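Local coordinates for protein RMD9, mitochondrial (Saccharomyces cerevisiae S288C, PDB 7A9X) that binds a dodecamer motif in the 3'-UTRs of mitochondrial mRNAs and is involved in their processing or stability, at residues Ala81-Ser86 and Leu119-Asp124; Arg110-Leu115 and Lys153-Asp158; Asp158-Lys163 and Trp191-Asn196. One frame throughout, in Å; residues are numbered along the deposited sequence.

Interaction 1: Ala81-Ser86 and Leu119-Asp124. With nucleotides of chain B.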
loop_
_atom_site.group_PDB
_atom_site.type_symbol
_atom_site.label_atom_id
_atom_site.label_comp_id
_atom_site.label_asym_id
_atom_site.label_seq_id
_atom_site.Cartn_x
_atom_site.Cartn_y
_atom_site.Cartn_z
ATOM N N ALA A 81 13.246 18.033 6.856
ATOM C CA ALA A 81 13.460 17.835 8.285
ATOM C C ALA A 81 12.598 18.781 9.111
ATOM O O ALA A 81 12.067 18.389 10.157
ATOM C CB ALA A 81 14.939 18.022 8.624
ATOM N N MET A 82 12.455 20.032 8.662
ATOM C CA MET A 82 11.610 20.985 9.375
ATOM C C MET A 82 10.176 20.480 9.479
ATOM O O MET A 82 9.568 20.535 10.555
ATOM C CB MET A 82 11.650 22.347 8.680
ATOM C CG MET A 82 12.878 23.185 9.001
ATOM S SD MET A 82 12.871 23.778 10.704
ATOM C CE MET A 82 11.332 24.696 10.734
ATOM N N PHE A 83 9.632 19.965 8.373
ATOM C CA PHE A 83 8.248 19.495 8.351
ATOM C C PHE A 83 8.006 18.415 9.399
ATOM O O PHE A 83 7.031 18.474 10.157
ATOM C CB PHE A 83 7.906 18.973 6.953
ATOM C CG PHE A 83 6.572 18.280 6.862
ATOM C CD1 PHE A 83 5.393 19.006 6.903
ATOM C CD2 PHE A 83 6.501 16.902 6.705
ATOM C CE1 PHE A 83 4.164 18.371 6.807
ATOM C CE2 PHE A 83 5.275 16.260 6.607
ATOM C CZ PHE A 83 4.106 16.996 6.656
ATOM N N TRP A 84 8.887 17.416 9.456
ATOM C CA TRP A 84 8.679 16.312 10.385
ATOM C C TRP A 84 8.987 16.706 11.822
ATOM O O TRP A 84 8.344 16.200 12.748
ATOM C CB TRP A 84 9.528 15.114 9.971
ATOM C CG TRP A 84 9.074 14.492 8.691
ATOM C CD1 TRP A 84 9.759 14.443 7.513
ATOM C CD2 TRP A 84 7.824 13.837 8.456
ATOM N NE1 TRP A 84 9.015 13.792 6.561
ATOM C CE2 TRP A 84 7.822 13.409 7.114
ATOM C CE3 TRP A 84 6.706 13.568 9.252
ATOM C CZ2 TRP A 84 6.743 12.725 6.548
ATOM C CZ3 TRP A 84 5.637 12.891 8.691
ATOM C CH2 TRP A 84 5.663 12.478 7.352
ATOM N N ASP A 85 9.955 17.599 12.034
ATOM C CA ASP A 85 10.203 18.077 13.389
ATOM C C ASP A 85 9.098 19.012 13.859
ATOM O O ASP A 85 8.802 19.066 15.057
ATOM C CB ASP A 85 11.558 18.777 13.472
ATOM C CG ASP A 85 11.926 19.155 14.895
ATOM O OD1 ASP A 85 11.979 18.248 15.752
ATOM O OD2 ASP A 85 12.157 20.356 15.158
ATOM N N SER A 86 8.478 19.750 12.934
ATOM C CA SER A 86 7.364 20.615 13.305
ATOM C C SER A 86 6.167 19.810 13.785
ATOM O O SER A 86 5.356 20.312 14.570
ATOM C CB SER A 86 6.963 21.498 12.122
ATOM O OG SER A 86 8.028 22.351 11.737
ATOM N N LEU A 119 0.305 11.628 7.371
ATOM C CA LEU A 119 -0.034 10.311 6.841
ATOM C C LEU A 119 0.125 10.278 5.329
ATOM O O LEU A 119 0.707 9.338 4.775
ATOM C CB LEU A 119 -1.465 9.940 7.230
ATOM C CG LEU A 119 -1.764 9.800 8.722
ATOM C CD1 LEU A 119 -3.263 9.718 8.964
ATOM C CD2 LEU A 119 -1.066 8.576 9.284
ATOM N N ARG A 120 -0.383 11.307 4.646
ATOM C CA ARG A 120 -0.253 11.382 3.194
ATOM C C ARG A 120 1.210 11.391 2.770
ATOM O O ARG A 120 1.597 10.684 1.834
ATOM C CB ARG A 120 -0.975 12.626 2.676
ATOM C CG ARG A 120 -2.484 12.577 2.850
ATOM C CD ARG A 120 -3.110 13.952 2.701
ATOM N NE ARG A 120 -4.481 13.869 2.205
ATOM C CZ ARG A 120 -5.312 14.902 2.127
ATOM N NH1 ARG A 120 -6.539 14.733 1.651
ATOM N NH2 ARG A 120 -4.920 16.105 2.529
ATOM N N SER A 121 2.041 12.174 3.462
ATOM C CA SER A 121 3.453 12.255 3.103
ATOM C C SER A 121 4.187 10.959 3.427
ATOM O O SER A 121 5.052 10.523 2.658
ATOM C CB SER A 121 4.109 13.435 3.818
ATOM O OG SER A 121 5.503 13.464 3.564
ATOM N N THR A 122 3.860 10.327 4.558
ATOM C CA THR A 122 4.509 9.064 4.899
ATOM C C THR A 122 4.233 8.001 3.841
ATOM O O THR A 122 5.151 7.293 3.409
ATOM C CB THR A 122 4.051 8.581 6.277
ATOM O OG1 THR A 122 4.277 9.610 7.249
ATOM C CG2 THR A 122 4.828 7.341 6.686
ATOM N N ARG A 123 2.976 7.881 3.403
ATOM C CA ARG A 123 2.651 6.930 2.342
ATOM C C ARG A 123 3.408 7.256 1.060
ATOM O O ARG A 123 3.911 6.353 0.380
ATOM C CB ARG A 123 1.145 6.919 2.074
ATOM C CG ARG A 123 0.292 6.397 3.218
ATOM C CD ARG A 123 -1.149 6.170 2.762
ATOM N NE ARG A 123 -1.772 7.392 2.256
ATOM C CZ ARG A 123 -2.592 8.160 2.966
ATOM N NH1 ARG A 123 -3.109 9.258 2.431
ATOM N NH2 ARG A 123 -2.899 7.827 4.211
ATOM N N ASP A 124 3.496 8.543 0.715
ATOM C CA ASP A 124 4.235 8.947 -0.477
ATOM C C ASP A 124 5.710 8.577 -0.366
ATOM O O ASP A 124 6.322 8.141 -1.349
ATOM C CB ASP A 124 4.072 10.451 -0.704
ATOM C CG ASP A 124 4.767 10.929 -1.963
ATOM O OD1 ASP A 124 4.355 10.513 -3.066
ATOM O OD2 ASP A 124 5.723 11.723 -1.849
ATOM P P A B 6 -7.202 11.809 -1.769
ATOM O OP1 A B 6 -7.818 10.468 -1.943
ATOM O OP2 A B 6 -7.310 12.498 -0.458
ATOM O "O5'" A B 6 -5.651 11.726 -2.118
ATOM C "C5'" A B 6 -5.182 11.118 -3.318
ATOM C "C4'" A B 6 -3.753 10.651 -3.172
ATOM O "O4'" A B 6 -2.881 11.813 -3.089
ATOM C "C3'" A B 6 -3.482 9.827 -1.917
ATOM O "O3'" A B 6 -2.463 8.866 -2.175
ATOM C "C2'" A B 6 -2.965 10.874 -0.935
ATOM O "O2'" A B 6 -2.169 10.373 0.117
ATOM C "C1'" A B 6 -2.178 11.799 -1.857
ATOM N N9 A B 6 -2.109 13.166 -1.347
ATOM C C8 A B 6 -3.150 14.053 -1.231
ATOM N N7 A B 6 -2.798 15.204 -0.720
ATOM C C5 A B 6 -1.442 15.059 -0.476
ATOM C C6 A B 6 -0.488 15.932 0.064
ATOM N N6 A B 6 -0.777 17.169 0.469
ATOM N N1 A B 6 0.781 15.483 0.174
ATOM C C2 A B 6 1.064 14.240 -0.235
ATOM N N3 A B 6 0.252 13.325 -0.759
ATOM C C4 A B 6 -1.000 13.806 -0.856
ATOM P P C B 8 -1.034 1.588 -3.915
ATOM O OP1 C B 8 -0.109 0.591 -4.512
ATOM O OP2 C B 8 -2.498 1.340 -3.945
ATOM O "O5'" C B 8 -0.640 1.829 -2.391
ATOM C "C5'" C B 8 0.714 1.791 -1.958
ATOM C "C4'" C B 8 0.822 1.178 -0.585
ATOM O "O4'" C B 8 0.266 2.092 0.403
ATOM C "C3'" C B 8 0.080 -0.151 -0.414
ATOM O "O3'" C B 8 0.861 -1.067 0.353
ATOM C "C2'" C B 8 -1.173 0.242 0.363
ATOM O "O2'" C B 8 -1.721 -0.785 1.160
ATOM C "C1'" C B 8 -0.669 1.405 1.210
ATOM N N1 C B 8 -1.739 2.332 1.606
ATOM C C2 C B 8 -1.963 2.591 2.963
ATOM O O2 C B 8 -1.232 2.066 3.815
ATOM N N3 C B 8 -2.968 3.425 3.315
ATOM C C4 C B 8 -3.740 3.979 2.380
ATOM N N4 C B 8 -4.718 4.797 2.778
ATOM C C5 C B 8 -3.542 3.721 0.993
ATOM C C6 C B 8 -2.545 2.894 0.656
ATOM P P A B 7 -2.475 7.464 -1.390
ATOM O OP1 A B 7 -3.872 7.185 -0.971
ATOM O OP2 A B 7 -1.399 7.492 -0.363
ATOM O "O5'" A B 7 -2.051 6.409 -2.502
ATOM C "C5'" A B 7 -3.003 5.562 -3.139
ATOM C "C4'" A B 7 -2.361 4.739 -4.233
ATOM O "O4'" A B 7 -2.219 5.558 -5.424
ATOM C "C3'" A B 7 -0.960 4.224 -3.912
ATOM O "O3'" A B 7 -0.734 3.003 -4.616
ATOM C "C2'" A B 7 -0.073 5.310 -4.506
ATOM O "O2'" A B 7 1.251 4.910 -4.784
ATOM C "C1'" A B 7 -0.848 5.665 -5.771
ATOM N N9 A B 7 -0.608 7.026 -6.255
ATOM C C8 A B 7 -0.451 8.161 -5.501
ATOM N N7 A B 7 -0.246 9.240 -6.216
ATOM C C5 A B 7 -0.270 8.782 -7.528
ATOM C C6 A B 7 -0.115 9.436 -8.763
ATOM N N6 A B 7 0.104 10.746 -8.888
ATOM N N1 A B 7 -0.196 8.686 -9.883
ATOM C C2 A B 7 -0.417 7.371 -9.761
ATOM N N3 A B 7 -0.578 6.643 -8.659
ATOM C C4 A B 7 -0.492 7.417 -7.565
#
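In the all-helical region ahead of the assigned pentatricopeptide repeats, helix 105-128 sets Ser121 and Thr122 against Trp84 of helix 78-97 and carries Arg120 and Arg123 to the RNA. The segment axes lie 12.3 Å apart at 133°, and the rings of Trp84 and Phe83 span most of the gap to the short Ser121 and Thr122. Trp84, its CG anti to the carbonyl carbon (chi1 -68°), sends its six-membered ring across: CZ2 comes to 3.3 Å from Ser121 OG and CH2 to 3.2 Å from Thr122 OG1, whose hydroxyl bonds back to Gly118 O. Phe83 lays CD2 over one face of the indole, and its CE2 rests 4.1 Å from Ser121 CB. On the RNA side Arg123, bent at chi3 (-59°), gives NE to OP2 of A7 of chain B (2.6 Å) and NH1 to O2' of A6 of chain B (2.7 Å); Arg123 NH2 forms a salt bridge with Glu180. N7 of A6 of chain B lies over one guanidinium face of Arg120, and Arg120 NH1 bonds to OP2 of the same nucleotide (3.2 Å). Phe80 and Phe140 meet Trp84 edge-to-face, Met144 of helix 140-147 touches Trp84 and Thr122, and helix 52-59 lies against Phe83.

Interaction 2: Arg110-Leu115 and Lys153-Asp158. With nucleotides of chain B.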
loop_
_atom_site.group_PDB
_atom_site.type_symbol
_atom_site.label_atom_id
_atom_site.label_comp_id
_atom_site.label_asym_id
_atom_site.label_seq_id
_atom_site.Cartn_x
_atom_site.Cartn_y
_atom_site.Cartn_z
ATOM N N ARG A 110 -6.379 22.692 12.818
ATOM C CA ARG A 110 -5.163 22.825 12.023
ATOM C C ARG A 110 -4.161 21.727 12.353
ATOM O O ARG A 110 -3.425 21.270 11.470
ATOM C CB ARG A 110 -4.539 24.204 12.246
ATOM C CG ARG A 110 -5.411 25.368 11.788
ATOM C CD ARG A 110 -5.133 25.755 10.343
ATOM N NE ARG A 110 -3.904 26.534 10.212
ATOM C CZ ARG A 110 -3.440 27.013 9.062
ATOM N NH1 ARG A 110 -2.312 27.711 9.037
ATOM N NH2 ARG A 110 -4.101 26.792 7.932
ATOM N N LEU A 111 -4.123 21.286 13.613
ATOM C CA LEU A 111 -3.232 20.192 13.986
ATOM C C LEU A 111 -3.692 18.871 13.381
ATOM O O LEU A 111 -2.873 18.098 12.873
ATOM C CB LEU A 111 -3.144 20.076 15.507
ATOM C CG LEU A 111 -2.236 18.960 16.025
ATOM C CD1 LEU A 111 -0.807 19.181 15.555
ATOM C CD2 LEU A 111 -2.299 18.878 17.540
ATOM N N ILE A 112 -5.000 18.598 13.429
ATOM C CA ILE A 112 -5.526 17.360 12.856
ATOM C C ILE A 112 -5.244 17.303 11.360
ATOM O O ILE A 112 -4.814 16.270 10.833
ATOM C CB ILE A 112 -7.032 17.228 13.151
ATOM C CG1 ILE A 112 -7.285 17.147 14.657
ATOM C CG2 ILE A 112 -7.600 16.009 12.450
ATOM C CD1 ILE A 112 -8.753 17.055 15.018
ATOM N N HIS A 113 -5.489 18.409 10.655
ATOM C CA HIS A 113 -5.160 18.479 9.235
ATOM C C HIS A 113 -3.681 18.189 9.006
ATOM O O HIS A 113 -3.317 17.445 8.086
ATOM C CB HIS A 113 -5.542 19.857 8.689
ATOM C CG HIS A 113 -5.323 20.020 7.216
ATOM N ND1 HIS A 113 -5.500 21.227 6.572
ATOM C CD2 HIS A 113 -4.947 19.137 6.261
ATOM C CE1 HIS A 113 -5.238 21.080 5.286
ATOM N NE2 HIS A 113 -4.902 19.821 5.070
ATOM N N LEU A 114 -2.815 18.751 9.853
ATOM C CA LEU A 114 -1.379 18.546 9.698
ATOM C C LEU A 114 -1.009 17.077 9.862
ATOM O O LEU A 114 -0.224 16.537 9.074
ATOM C CB LEU A 114 -0.616 19.407 10.705
ATOM C CG LEU A 114 0.903 19.266 10.667
ATOM C CD1 LEU A 114 1.416 19.647 9.288
ATOM C CD2 LEU A 114 1.548 20.120 11.746
ATOM N N LEU A 115 -1.562 16.417 10.883
ATOM C CA LEU A 115 -1.328 14.987 11.049
ATOM C C LEU A 115 -1.875 14.195 9.869
ATOM O O LEU A 115 -1.302 13.167 9.491
ATOM C CB LEU A 115 -1.955 14.502 12.358
ATOM C CG LEU A 115 -1.446 15.143 13.653
ATOM C CD1 LEU A 115 -2.281 14.690 14.842
ATOM C CD2 LEU A 115 0.023 14.818 13.879
ATOM N N LYS A 153 -5.267 9.370 17.824
ATOM C CA LYS A 153 -6.099 8.748 18.848
ATOM C C LYS A 153 -6.223 9.646 20.072
ATOM O O LYS A 153 -7.315 9.794 20.633
ATOM C CB LYS A 153 -5.536 7.384 19.244
ATOM C CG LYS A 153 -6.266 6.758 20.428
ATOM C CD LYS A 153 -5.491 5.602 21.034
ATOM C CE LYS A 153 -5.557 4.367 20.157
ATOM N NZ LYS A 153 -4.734 3.257 20.712
ATOM N N ASP A 154 -5.115 10.258 20.498
ATOM C CA ASP A 154 -5.152 11.119 21.676
ATOM C C ASP A 154 -6.052 12.327 21.453
ATOM O O ASP A 154 -6.747 12.771 22.374
ATOM C CB ASP A 154 -3.737 11.567 22.043
ATOM C CG ASP A 154 -2.858 10.417 22.491
ATOM O OD1 ASP A 154 -3.365 9.279 22.588
ATOM O OD2 ASP A 154 -1.658 10.653 22.744
ATOM N N ILE A 155 -6.054 12.875 20.237
ATOM C CA ILE A 155 -6.891 14.037 19.958
ATOM C C ILE A 155 -8.358 13.634 19.892
ATOM O O ILE A 155 -9.232 14.342 20.407
ATOM C CB ILE A 155 -6.430 14.729 18.663
ATOM C CG1 ILE A 155 -4.971 15.171 18.795
ATOM C CG2 ILE A 155 -7.322 15.920 18.344
ATOM C CD1 ILE A 155 -4.426 15.855 17.565
ATOM N N SER A 156 -8.652 12.491 19.266
ATOM C CA SER A 156 -10.031 12.022 19.187
ATOM C C SER A 156 -10.604 11.755 20.573
ATOM O O SER A 156 -11.777 12.045 20.835
ATOM C CB SER A 156 -10.110 10.760 18.330
ATOM O OG SER A 156 -9.670 9.627 19.060
ATOM N N ASP A 157 -9.789 11.208 21.476
ATOM C CA ASP A 157 -10.272 10.921 22.824
ATOM C C ASP A 157 -10.465 12.201 23.629
ATOM O O ASP A 157 -11.399 12.298 24.434
ATOM C CB ASP A 157 -9.307 9.974 23.537
ATOM C CG ASP A 157 -9.245 8.606 22.884
ATOM O OD1 ASP A 157 -10.023 8.360 21.938
ATOM O OD2 ASP A 157 -8.416 7.776 23.314
ATOM N N ASP A 158 -9.594 13.193 23.428
ATOM C CA ASP A 158 -9.758 14.468 24.118
ATOM C C ASP A 158 -11.006 15.207 23.652
ATOM O O ASP A 158 -11.605 15.959 24.429
ATOM C CB ASP A 158 -8.520 15.339 23.915
ATOM C CG ASP A 158 -7.339 14.869 24.737
ATOM O OD1 ASP A 158 -7.484 13.869 25.471
ATOM O OD2 ASP A 158 -6.266 15.501 24.654
ATOM P P A B 4 -8.762 21.062 3.064
ATOM O OP1 A B 4 -9.570 20.929 4.302
ATOM O OP2 A B 4 -7.302 20.799 3.109
ATOM O "O5'" A B 4 -9.354 20.102 1.938
ATOM C "C5'" A B 4 -10.725 20.147 1.568
ATOM C "C4'" A B 4 -10.915 19.780 0.116
ATOM O "O4'" A B 4 -10.439 20.860 -0.732
ATOM C "C3'" A B 4 -10.149 18.560 -0.372
ATOM O "O3'" A B 4 -10.785 17.336 -0.049
ATOM C "C2'" A B 4 -10.041 18.816 -1.870
ATOM O "O2'" A B 4 -11.260 18.504 -2.525
ATOM C "C1'" A B 4 -9.844 20.332 -1.899
ATOM N N9 A B 4 -8.414 20.681 -1.889
ATOM C C8 A B 4 -7.688 21.234 -0.862
ATOM N N7 A B 4 -6.422 21.411 -1.150
ATOM C C5 A B 4 -6.305 20.938 -2.451
ATOM C C6 A B 4 -5.212 20.849 -3.333
ATOM N N6 A B 4 -3.977 21.250 -3.025
ATOM N N1 A B 4 -5.435 20.329 -4.560
ATOM C C2 A B 4 -6.674 19.926 -4.873
ATOM N N3 A B 4 -7.781 19.959 -4.131
ATOM C C4 A B 4 -7.524 20.482 -2.919
#
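Ile155 of helix 151-161 projects toward helix 105-128 and is met there by Leu111, Ile112 and Leu115, each from a different direction. Its CG1 stands anti to the carbonyl carbon (chi1 -59°), and with chi2 extended (180°) this carries CD1 to the methyls of Leu111 and Leu115, while CG2 faces Ile112. Leu115 comes tip to tip, CD1 lying 3.7 Å from Ile155 CD1. Leu111 crosses the isoleucine at a slant and brings CD2 to 3.7 Å from that same methyl. Ile112 instead slides past in the opposite sense, its CD1 3.8 Å from Ile155 CG2. The segments run nearly antiparallel, at 150°, with their axes 11.3 Å apart. Met91 and Tyr94 of helix 78-97 also touch Ile155, while His173 and Leu174 of helix 168-180 pack on Ile112. The His113 ring lies obliquely by the phosphate of A4 of chain B, CE1 3.0 Å from OP2, a close approach and not an assigned hydrogen bond; its ND1 bonds to Tyr169 OH, and the ring stacks on His173. The contact across the helices is thus wholly apolar: four buried aliphatic side chains held by shape and burial, with no directional bond between the segments.

Interaction 3: Asp158-Lys163 and Trp191-Asn196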
loop_
_atom_site.group_PDB
_atom_site.type_symbol
_atom_site.label_atom_id
_atom_site.label_comp_id
_atom_site.label_asym_id
_atom_site.label_seq_id
_atom_site.Cartn_x
_atom_site.Cartn_y
_atom_site.Cartn_z
ATOM N N ASP A 158 -9.594 13.193 23.428
ATOM C CA ASP A 158 -9.758 14.468 24.118
ATOM C C ASP A 158 -11.006 15.207 23.652
ATOM O O ASP A 158 -11.605 15.959 24.429
ATOM C CB ASP A 158 -8.520 15.339 23.915
ATOM C CG ASP A 158 -7.339 14.869 24.737
ATOM O OD1 ASP A 158 -7.484 13.869 25.471
ATOM O OD2 ASP A 158 -6.266 15.501 24.654
ATOM N N ILE A 159 -11.407 15.010 22.396
ATOM C CA ILE A 159 -12.639 15.614 21.901
ATOM C C ILE A 159 -13.855 14.865 22.429
ATOM O O ILE A 159 -14.846 15.481 22.837
ATOM C CB ILE A 159 -12.626 15.660 20.363
ATOM C CG1 ILE A 159 -11.452 16.502 19.862
ATOM C CG2 ILE A 159 -13.942 16.210 19.836
ATOM C CD1 ILE A 159 -11.267 16.449 18.366
ATOM N N LEU A 160 -13.804 13.530 22.433
ATOM C CA LEU A 160 -14.922 12.752 22.950
ATOM C C LEU A 160 -15.099 12.939 24.450
ATOM O O LEU A 160 -16.204 12.730 24.964
ATOM C CB LEU A 160 -14.731 11.269 22.619
ATOM C CG LEU A 160 -14.742 10.887 21.136
ATOM C CD1 LEU A 160 -14.607 9.381 20.967
ATOM C CD2 LEU A 160 -15.998 11.395 20.443
ATOM N N ILE A 161 -14.044 13.328 25.159
ATOM C CA ILE A 161 -14.147 13.652 26.578
ATOM C C ILE A 161 -14.573 15.101 26.784
ATOM O O ILE A 161 -15.441 15.387 27.612
ATOM C CB ILE A 161 -12.808 13.345 27.278
ATOM C CG1 ILE A 161 -12.598 11.832 27.380
ATOM C CG2 ILE A 161 -12.747 13.996 28.652
ATOM C CD1 ILE A 161 -11.305 11.435 28.053
ATOM N N GLY A 162 -13.986 16.029 26.029
ATOM C CA GLY A 162 -14.390 17.419 26.099
ATOM C C GLY A 162 -13.276 18.375 26.472
ATOM O O GLY A 162 -13.530 19.540 26.795
ATOM N N LYS A 163 -12.033 17.889 26.432
ATOM C CA LYS A 163 -10.895 18.739 26.769
ATOM C C LYS A 163 -10.699 19.832 25.728
ATOM O O LYS A 163 -10.474 20.998 26.071
ATOM C CB LYS A 163 -9.626 17.901 26.906
ATOM C CG LYS A 163 -9.553 17.061 28.166
ATOM C CD LYS A 163 -8.219 16.339 28.239
ATOM C CE LYS A 163 -8.077 15.531 29.519
ATOM N NZ LYS A 163 -6.785 14.785 29.542
ATOM N N TRP A 191 -18.095 9.359 15.270
ATOM C CA TRP A 191 -19.082 10.284 14.723
ATOM C C TRP A 191 -20.379 10.232 15.520
ATOM O O TRP A 191 -20.923 11.272 15.910
ATOM C CB TRP A 191 -19.334 9.966 13.248
ATOM C CG TRP A 191 -20.438 10.772 12.631
ATOM C CD1 TRP A 191 -20.415 12.103 12.324
ATOM C CD2 TRP A 191 -21.728 10.291 12.232
ATOM N NE1 TRP A 191 -21.614 12.481 11.766
ATOM C CE2 TRP A 191 -22.436 11.388 11.698
ATOM C CE3 TRP A 191 -22.353 9.041 12.277
ATOM C CZ2 TRP A 191 -23.740 11.270 11.214
ATOM C CZ3 TRP A 191 -23.646 8.927 11.796
ATOM C CH2 TRP A 191 -24.325 10.034 11.272
ATOM N N GLU A 192 -20.884 9.026 15.786
ATOM C CA GLU A 192 -22.149 8.908 16.496
ATOM C C GLU A 192 -21.998 9.225 17.978
ATOM O O GLU A 192 -22.973 9.629 18.622
ATOM C CB GLU A 192 -22.733 7.509 16.297
ATOM C CG GLU A 192 -24.232 7.511 16.032
ATOM C CD GLU A 192 -24.619 6.656 14.842
ATOM O OE1 GLU A 192 -23.856 5.728 14.498
ATOM O OE2 GLU A 192 -25.683 6.918 14.243
ATOM N N ALA A 193 -20.797 9.055 18.539
ATOM C CA ALA A 193 -20.579 9.478 19.917
ATOM C C ALA A 193 -20.516 10.995 20.036
ATOM O O ALA A 193 -20.737 11.530 21.128
ATOM C CB ALA A 193 -19.301 8.855 20.475
ATOM N N SER A 194 -20.223 11.695 18.937
ATOM C CA SER A 194 -20.232 13.151 18.956
ATOM C C SER A 194 -21.636 13.712 19.130
ATOM O O SER A 194 -21.780 14.875 19.520
ATOM C CB SER A 194 -19.612 13.700 17.672
ATOM O OG SER A 194 -20.399 13.347 16.548
ATOM N N LYS A 195 -22.672 12.918 18.845
ATOM C CA LYS A 195 -24.038 13.390 19.043
ATOM C C LYS A 195 -24.312 13.676 20.514
ATOM O O LYS A 195 -24.936 14.688 20.854
ATOM C CB LYS A 195 -25.033 12.362 18.502
ATOM C CG LYS A 195 -24.905 12.071 17.014
ATOM C CD LYS A 195 -25.912 11.015 16.584
ATOM C CE LYS A 195 -25.808 10.726 15.099
ATOM N NZ LYS A 195 -26.744 9.648 14.684
ATOM N N ASN A 196 -23.842 12.805 21.401
ATOM C CA ASN A 196 -24.080 12.951 22.837
ATOM C C ASN A 196 -22.859 13.548 23.532
ATOM O O ASN A 196 -22.238 12.938 24.402
ATOM C CB ASN A 196 -24.461 11.604 23.447
ATOM C CG ASN A 196 -25.844 11.141 23.024
ATOM O OD1 ASN A 196 -26.779 11.938 22.939
ATOM N ND2 ASN A 196 -25.978 9.847 22.757
#
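Two helix ends meet here through hardly more than one methyl pair: Leu160 CD2 lies 4.2 Å from Ala193 CB, and no hydrogen bond joins the segments. The first end, that of helix 151-161, is a Schellman motif in which Gly162 is the C-prime residue; its phi of 122° is one that glycine, having no CB, takes without a clash with the carbonyl oxygen before it. The second end belongs to helix 184-193, in what is assigned as the first pentatricopeptide repeat, so the contact probably joins this repeat to the helices that precede it. Leu160 has its CG anti to the carbonyl carbon (chi1 -65°), which, with chi2 extended (-177°), brings CD2 to Ala193, whose CB is directed toward the other segment. The same methyl also approaches the backbone N of Ser194, at 4.5 Å. Just beyond, Ser194 O accepts a hydrogen bond from Ser203 OG. Trp191 turns the other way, packs on helix 209-223 and bonds through NE1 to Phe206 O. Within 191-196, Lys195 NZ forms a salt bridge with Glu192 OE2 (3.0 Å). The Schellman pair itself is Gly162 N to Ile159 O and Lys163 N to Asp158 O, the latter at 2.8 Å.

In the fold
Interaction 1 and interaction 2 sit on the same helix, 105-128, with centres 15 Å apart; their segments alternate along the chain, and they touch where Phe83 CE1 meets Leu114 CD1 at 3.9 Å. Interaction 3 follows after interaction 2 closes, shares Asp158 and helix 151-161 with it, and lies 13 Å from it between centres, with Ile112 CD1 reaching Ile159 CD1 at 4.2 Å. Interactions 1 and 3 do not touch, their centres being 28 Å apart. The three therefore form a row from helix 78-97 to the end of helix 184-193, connecting the RNA-contacting helix 105-128, by way of helix 151-161, to what is assigned as the first pentatricopeptide repeat.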